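Local coordinates for CurK, CurL fusion protein (Moorea producens 3L, PDB 4MYZ), which joins the C-terminal docking domain of CurK to the N-terminal docking domain of CurL, which probably pair to bring consecutive modules of the curacin A polyketide synthase together, at residues Ala20-Glu25 / Leu54-Arg59. Numbering follows the deposited sequence.
Sequences ASVLQE and LSALQR
Val22 and Leu23, on the CurK helix 15-32, both pack on the methyl of Ala56 at the start of the CurL helix 56-71, a helix-helix contact within a class 2 docking domain complex. The two helices come from different proteins, and the contact joins the CurK part to the CurL part of an engineered fusion. The backbones approach closely, with 6.2 Å between Leu23 CA and Ala56 CA, a spacing that the small alanine side chain permits. Its CB is directed at helix 15-32 and meets the branch point of the leucine, Leu23 CG, at 4.2 Å. Val22 reaches the same methyl with one branch: chi1 of 163° sets CG1 anti to the backbone N, 4.3 Å from Ala56 CB. The carbonyl oxygen Ala56 O is slightly nearer to Val22 CG1, at 4.0 Å. Val22 also packs on Ala60 of its own chain and on Leu61 of the second subunit, which places this side of the contact in the buried interior of the dimer. The outer side is more open. There Leu23 CD2 rests against the aliphatic part of Arg59, 3.8 Å from CD, as the two side chains run obliquely across each other. Arg59 is extended from CG to NE, so its methylene chain supplies the apolar surface while the guanidinium is carried outward on the exposed flank. Ser55, at the N-cap just before Ala56, forms a capping box with Gln58 that begins the CurL helix. The Gln58 side chain reaches back towards the N-terminal end of the helix so that OE1 accepts from Ser55 N at 2.9 Å, with an N-H...O angle of 166° and the donor tilted 15° from the amide carbonyl plane. The reciprocal bond is weak, running from Gln58 N to Ser55 OG over 3.3 Å.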
ATOM      1  N   ALA B  20       3.371  -3.921  11.205  1.00 24.44           N
ATOM      2  CA  ALA B  20       4.737  -4.350  10.956  1.00 25.03           C
ATOM      3  C   ALA B  20       4.876  -5.049   9.617  1.00 25.09           C
ATOM      4  O   ALA B  20       5.840  -4.813   8.888  1.00 25.44           O
ATOM      5  CB  ALA B  20       5.221  -5.256  12.051  1.00 26.57           C
ATOM      6  N   SER B  21       3.904  -5.901   9.290  1.00 24.84           N
ATOM      7  CA  SER B  21       3.944  -6.641   8.045  1.00 26.42           C
ATOM      8  C   SER B  21       3.804  -5.702   6.835  1.00 24.85           C
ATOM      9  O   SER B  21       4.466  -5.898   5.809  1.00 26.16           O
ATOM     10  CB  SER B  21       2.838  -7.678   8.012  1.00 28.24           C
ATOM     11  OG  SER B  21       3.078  -8.720   8.961  1.00 32.68           O
ATOM     12  N   VAL B  22       2.925  -4.709   6.942  1.00 23.37           N
ATOM     13  CA  VAL B  22       2.789  -3.697   5.911  1.00 22.93           C
ATOM     14  C   VAL B  22       4.136  -2.988   5.702  1.00 22.63           C
ATOM     15  O   VAL B  22       4.580  -2.774   4.578  1.00 23.76           O
ATOM     16  CB  VAL B  22       1.654  -2.735   6.278  1.00 22.09           C
ATOM     17  CG1 VAL B  22       1.724  -1.439   5.482  1.00 23.07           C
ATOM     18  CG2 VAL B  22       0.333  -3.441   6.061  1.00 23.96           C
ATOM     19  N   LEU B  23       4.771  -2.583   6.786  1.00 22.60           N
ATOM     20  CA  LEU B  23       6.046  -1.872   6.672  1.00 23.08           C
ATOM     21  C   LEU B  23       7.124  -2.734   6.012  1.00 24.25           C
ATOM     22  O   LEU B  23       7.902  -2.268   5.174  1.00 25.50           O
ATOM     23  CB  LEU B  23       6.512  -1.347   8.026  1.00 24.03           C
ATOM     24  CG  LEU B  23       5.644  -0.255   8.609  1.00 24.34           C
ATOM     25  CD1 LEU B  23       6.019   0.026  10.056  1.00 26.77           C
ATOM     26  CD2 LEU B  23       5.785   1.034   7.825  1.00 26.53           C
ATOM     27  N   GLN B  24       7.163  -4.010   6.379  1.00 25.72           N
ATOM     28  CA  GLN B  24       8.103  -4.925   5.741  1.00 27.83           C
ATOM     29  C   GLN B  24       7.844  -5.038   4.238  1.00 28.00           C
ATOM     30  O   GLN B  24       8.773  -5.097   3.423  1.00 28.32           O
ATOM     31  CB  GLN B  24       8.010  -6.307   6.376  1.00 30.71           C
ATOM     32  CG  GLN B  24       8.521  -6.420   7.812  1.00 35.60           C
ATOM     33  CD  GLN B  24       7.957  -7.677   8.489  1.00 41.91           C
ATOM     34  OE1 GLN B  24       7.544  -8.626   7.819  1.00 47.53           O
ATOM     35  NE2 GLN B  24       7.889  -7.664   9.810  1.00 49.68           N
ATOM     36  N   GLU B  25       6.581  -5.092   3.839  1.00 26.57           N
ATOM     37  CA  GLU B  25       6.287  -5.152   2.422  1.00 28.43           C
ATOM     38  C   GLU B  25       6.666  -3.869   1.703  1.00 27.04           C
ATOM     39  O   GLU B  25       7.158  -3.929   0.580  1.00 28.54           O
ATOM     40  CB  GLU B  25       4.823  -5.479   2.162  1.00 30.90           C
ATOM     41  CG  GLU B  25       4.596  -6.203   0.862  1.00 36.12           C
ATOM     42  CD  GLU B  25       5.207  -7.609   0.833  1.00 38.17           C
ATOM     43  OE1 GLU B  25       5.557  -8.040  -0.259  1.00 46.73           O
ATOM     44  OE2 GLU B  25       5.301  -8.283   1.888  1.00 41.96           O
ATOM     45  N   LEU B  54       5.084   9.227  10.147  1.00 25.89           N
ATOM     46  CA  LEU B  54       3.967   8.615   9.408  1.00 23.95           C
ATOM     47  C   LEU B  54       3.570   7.286  10.010  1.00 23.00           C
ATOM     48  O   LEU B  54       4.429   6.510  10.497  1.00 25.27           O
ATOM     49  CB  LEU B  54       4.333   8.358   7.967  1.00 24.49           C
ATOM     50  CG  LEU B  54       4.717   9.573   7.146  1.00 26.44           C
ATOM     51  CD1 LEU B  54       4.975   9.165   5.698  1.00 28.93           C
ATOM     52  CD2 LEU B  54       3.649  10.628   7.249  1.00 28.75           C
ATOM     53  N   SER B  55       2.279   6.995   9.971  1.00 21.63           N
ATOM     54  CA  SER B  55       1.803   5.681  10.353  1.00 21.24           C
ATOM     55  C   SER B  55       1.948   4.683   9.200  1.00 20.69           C
ATOM     56  O   SER B  55       2.158   5.079   8.041  1.00 20.44           O
ATOM     57  CB  SER B  55       0.331   5.782  10.719  1.00 22.44           C
ATOM     58  OG  SER B  55      -0.458   6.103   9.583  1.00 22.83           O
ATOM     59  N   ALA B  56       1.822   3.387   9.490  1.00 21.34           N
ATOM     60  CA  ALA B  56       1.880   2.366   8.446  1.00 21.55           C
ATOM     61  C   ALA B  56       0.860   2.608   7.331  1.00 21.44           C
ATOM     62  O   ALA B  56       1.166   2.416   6.170  1.00 21.61           O
ATOM     63  CB  ALA B  56       1.684   0.974   9.042  1.00 23.05           C
ATOM     64  N   LEU B  57      -0.350   3.026   7.678  1.00 21.74           N
ATOM     65  CA  LEU B  57      -1.366   3.235   6.660  1.00 22.07           C
ATOM     66  C   LEU B  57      -1.003   4.418   5.762  1.00 21.39           C
ATOM     67  O   LEU B  57      -1.240   4.398   4.569  1.00 21.04           O
ATOM     68  CB  LEU B  57      -2.766   3.427   7.292  1.00 24.31           C
ATOM     69  CG  LEU B  57      -3.938   3.441   6.291  1.00 26.32           C
ATOM     70  CD1 LEU B  57      -4.026   2.180   5.482  1.00 27.12           C
ATOM     71  CD2 LEU B  57      -5.219   3.702   7.116  1.00 29.66           C
ATOM     72  N   GLN B  58      -0.439   5.464   6.344  1.00 20.09           N
ATOM     73  CA  GLN B  58       0.037   6.609   5.551  1.00 20.23           C
ATOM     74  C   GLN B  58       1.147   6.170   4.618  1.00 20.34           C
ATOM     75  O   GLN B  58       1.163   6.550   3.432  1.00 20.89           O
ATOM     76  CB  GLN B  58       0.523   7.736   6.459  1.00 21.12           C
ATOM     77  CG  GLN B  58      -0.638   8.501   7.112  1.00 21.59           C
ATOM     78  CD  GLN B  58      -0.193   9.451   8.206  1.00 23.16           C
ATOM     79  OE1 GLN B  58       0.756   9.209   8.926  1.00 23.54           O
ATOM     80  NE2 GLN B  58      -1.000  10.502   8.409  1.00 27.54           N
ATOM     81  N   ARG B  59       2.122   5.428   5.154  1.00 20.44           N
ATOM     82  CA  ARG B  59       3.177   4.918   4.291  1.00 20.73           C
ATOM     83  C   ARG B  59       2.635   3.995   3.197  1.00 20.68           C
ATOM     84  O   ARG B  59       3.146   3.978   2.077  1.00 21.09           O
ATOM     85  CB  ARG B  59       4.278   4.230   5.081  1.00 21.94           C
ATOM     86  CG  ARG B  59       5.062   5.120   6.005  1.00 22.93           C
ATOM     87  CD  ARG B  59       6.368   4.436   6.334  1.00 24.28           C
ATOM     88  NE  ARG B  59       7.232   5.159   7.260  1.00 26.05           N
ATOM     89  CZ  ARG B  59       8.097   6.094   6.915  1.00 27.21           C
ATOM     90  NH1 ARG B  59       8.188   6.516   5.665  1.00 29.79           N
ATOM     91  NH2 ARG B  59       8.897   6.606   7.849  1.00 29.14           N
TER